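Local coordinates for protein Rubredoxin\:oxygen oxidoreductase (Desulfovibrio gigas, PDB 1E5D) that catalyses the four-electron reduction of one oxygen molecule to two water molecules, using a diiron centre and flavin mononucleotide, at residues V152-F155 and V160-S163. Sequence-based numbering, arbitrary orientation.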
loop_
_atom_site.group_PDB
_atom_site.type_symbol
_atom_site.label_atom_id
_atom_site.label_comp_id
_atom_site.label_asym_id
_atom_site.label_seq_id
_atom_site.Cartn_x
_atom_site.Cartn_y
_atom_site.Cartn_z
ATOM N N VAL A 152 -30.067 -2.867 -16.229
ATOM C CA VAL A 152 -30.891 -3.508 -15.200
ATOM C C VAL A 152 -32.180 -4.028 -15.817
ATOM O O VAL A 152 -32.519 -3.666 -16.947
ATOM C CB VAL A 152 -31.171 -2.537 -14.044
ATOM C CG1 VAL A 152 -29.862 -1.927 -13.549
ATOM C CG2 VAL A 152 -32.134 -1.439 -14.471
ATOM N N SER A 153 -32.896 -4.883 -15.088
ATOM C CA SER A 153 -34.098 -5.498 -15.641
ATOM C C SER A 153 -35.315 -5.212 -14.773
ATOM O O SER A 153 -35.281 -5.366 -13.561
ATOM C CB SER A 153 -33.943 -7.010 -15.796
ATOM O OG SER A 153 -33.160 -7.300 -16.938
ATOM N N TRP A 154 -36.372 -4.795 -15.449
ATOM C CA TRP A 154 -37.587 -4.375 -14.776
ATOM C C TRP A 154 -38.781 -5.245 -15.153
ATOM O O TRP A 154 -39.087 -5.427 -16.331
ATOM C CB TRP A 154 -37.883 -2.924 -15.147
ATOM C CG TRP A 154 -39.090 -2.319 -14.509
ATOM C CD1 TRP A 154 -40.108 -1.656 -15.137
ATOM C CD2 TRP A 154 -39.408 -2.317 -13.111
ATOM N NE1 TRP A 154 -41.039 -1.245 -14.216
ATOM C CE2 TRP A 154 -40.634 -1.636 -12.966
ATOM C CE3 TRP A 154 -38.775 -2.824 -11.971
ATOM C CZ2 TRP A 154 -41.233 -1.452 -11.720
ATOM C CZ3 TRP A 154 -39.375 -2.639 -10.736
ATOM C CH2 TRP A 154 -40.596 -1.958 -10.619
ATOM N N PHE A 155 -39.421 -5.757 -14.119
ATOM C CA PHE A 155 -40.732 -6.387 -14.179
ATOM C C PHE A 155 -41.750 -5.373 -13.647
ATOM O O PHE A 155 -41.961 -5.264 -12.439
ATOM C CB PHE A 155 -40.762 -7.693 -13.390
ATOM C CG PHE A 155 -40.074 -8.830 -14.136
ATOM C CD1 PHE A 155 -40.760 -9.601 -15.058
ATOM C CD2 PHE A 155 -38.737 -9.111 -13.905
ATOM C CE1 PHE A 155 -40.143 -10.624 -15.750
ATOM C CE2 PHE A 155 -38.111 -10.137 -14.589
ATOM C CZ PHE A 155 -38.810 -10.888 -15.516
ATOM N N VAL A 160 -40.534 -5.756 -9.850
ATOM C CA VAL A 160 -39.279 -6.404 -9.535
ATOM C C VAL A 160 -38.149 -5.789 -10.356
ATOM O O VAL A 160 -38.130 -5.904 -11.577
ATOM C CB VAL A 160 -39.287 -7.918 -9.821
ATOM C CG1 VAL A 160 -38.013 -8.553 -9.276
ATOM C CG2 VAL A 160 -40.530 -8.574 -9.239
ATOM N N LEU A 161 -37.234 -5.138 -9.655
ATOM C CA LEU A 161 -36.043 -4.595 -10.290
ATOM C C LEU A 161 -34.848 -5.500 -9.983
ATOM O O LEU A 161 -34.479 -5.659 -8.818
ATOM C CB LEU A 161 -35.773 -3.174 -9.819
ATOM C CG LEU A 161 -34.580 -2.473 -10.467
ATOM C CD1 LEU A 161 -34.806 -2.260 -11.956
ATOM C CD2 LEU A 161 -34.303 -1.157 -9.749
ATOM N N ILE A 162 -34.285 -6.082 -11.027
ATOM C CA ILE A 162 -33.069 -6.881 -10.951
ATOM C C ILE A 162 -31.897 -6.028 -11.439
ATOM O O ILE A 162 -31.828 -5.820 -12.650
ATOM C CB ILE A 162 -33.212 -8.171 -11.771
ATOM C CG1 ILE A 162 -34.480 -8.969 -11.441
ATOM C CG2 ILE A 162 -31.963 -9.032 -11.627
ATOM C CD1 ILE A 162 -34.774 -10.130 -12.361
ATOM N N SER A 163 -31.062 -5.556 -10.522
ATOM C CA SER A 163 -30.157 -4.438 -10.680
ATOM C C SER A 163 -28.665 -4.712 -10.776
ATOM O O SER A 163 -27.889 -3.746 -10.659
ATOM C CB SER A 163 -30.326 -3.488 -9.464
ATOM O OG SER A 163 -30.276 -4.277 -8.289
#
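Ser153 and Ile162 face each other as a hydrogen-bonded antiparallel pair, and each uses both its backbone N and its backbone O on the other. Ser153 N reaches Ile162 O at 2.8 Å, and the return bond from Ile162 N to Ser153 O has the same length. Two residues along, Phe155 and Val160 repeat the reciprocal pair of hydrogen bonds. Phe155 N to Val160 O is 2.9 Å and nearly straight; Val160 N to Phe155 O, at 3.0 Å, is the more bent of the two (152°). Ser153 O and Val160 O receive additional CA-H...O contacts, from Leu161 CA (3.4 Å) and Trp154 CA respectively. Strands 151-155 and 160-164 thus illustrate how a beta hairpin alternates its bonding; they are the two middle strands of the six-stranded mixed sheet in the metallo-beta-lactamase-like domain that carries the diiron site. Trp154 and Leu161, the non-hydrogen-bonded pair, turn their backbone groups outward, Trp154 bonding to Thr138 on one neighbouring strand and Leu161 to Phe221 and Cys223 on the other. On their face of the sheet the six-membered part of the indole, its CG anti to the backbone N (chi1 -179°), turns its CE3-CZ3 edge to the backbone of Val160 and Leu161 and brings CE3 to 3.7 Å from Leu161 CB. Leu161 CD1 in turn meets Val152 CG2 at 3.8 Å. On the other face, Phe155 and Val160 touch through their CB atoms, and Ile162 CD1 comes to the edge of the phenyl ring at CE2. The buried hydroxyls are satisfied by residues outside the hairpin: Ser153 OG bonds to Gln78 OE1, with Gln78 NE2 weakly bonded to Ile162 O, and Ser163 OG bonds to Ile166 O, just beyond the iron ligand Asp165.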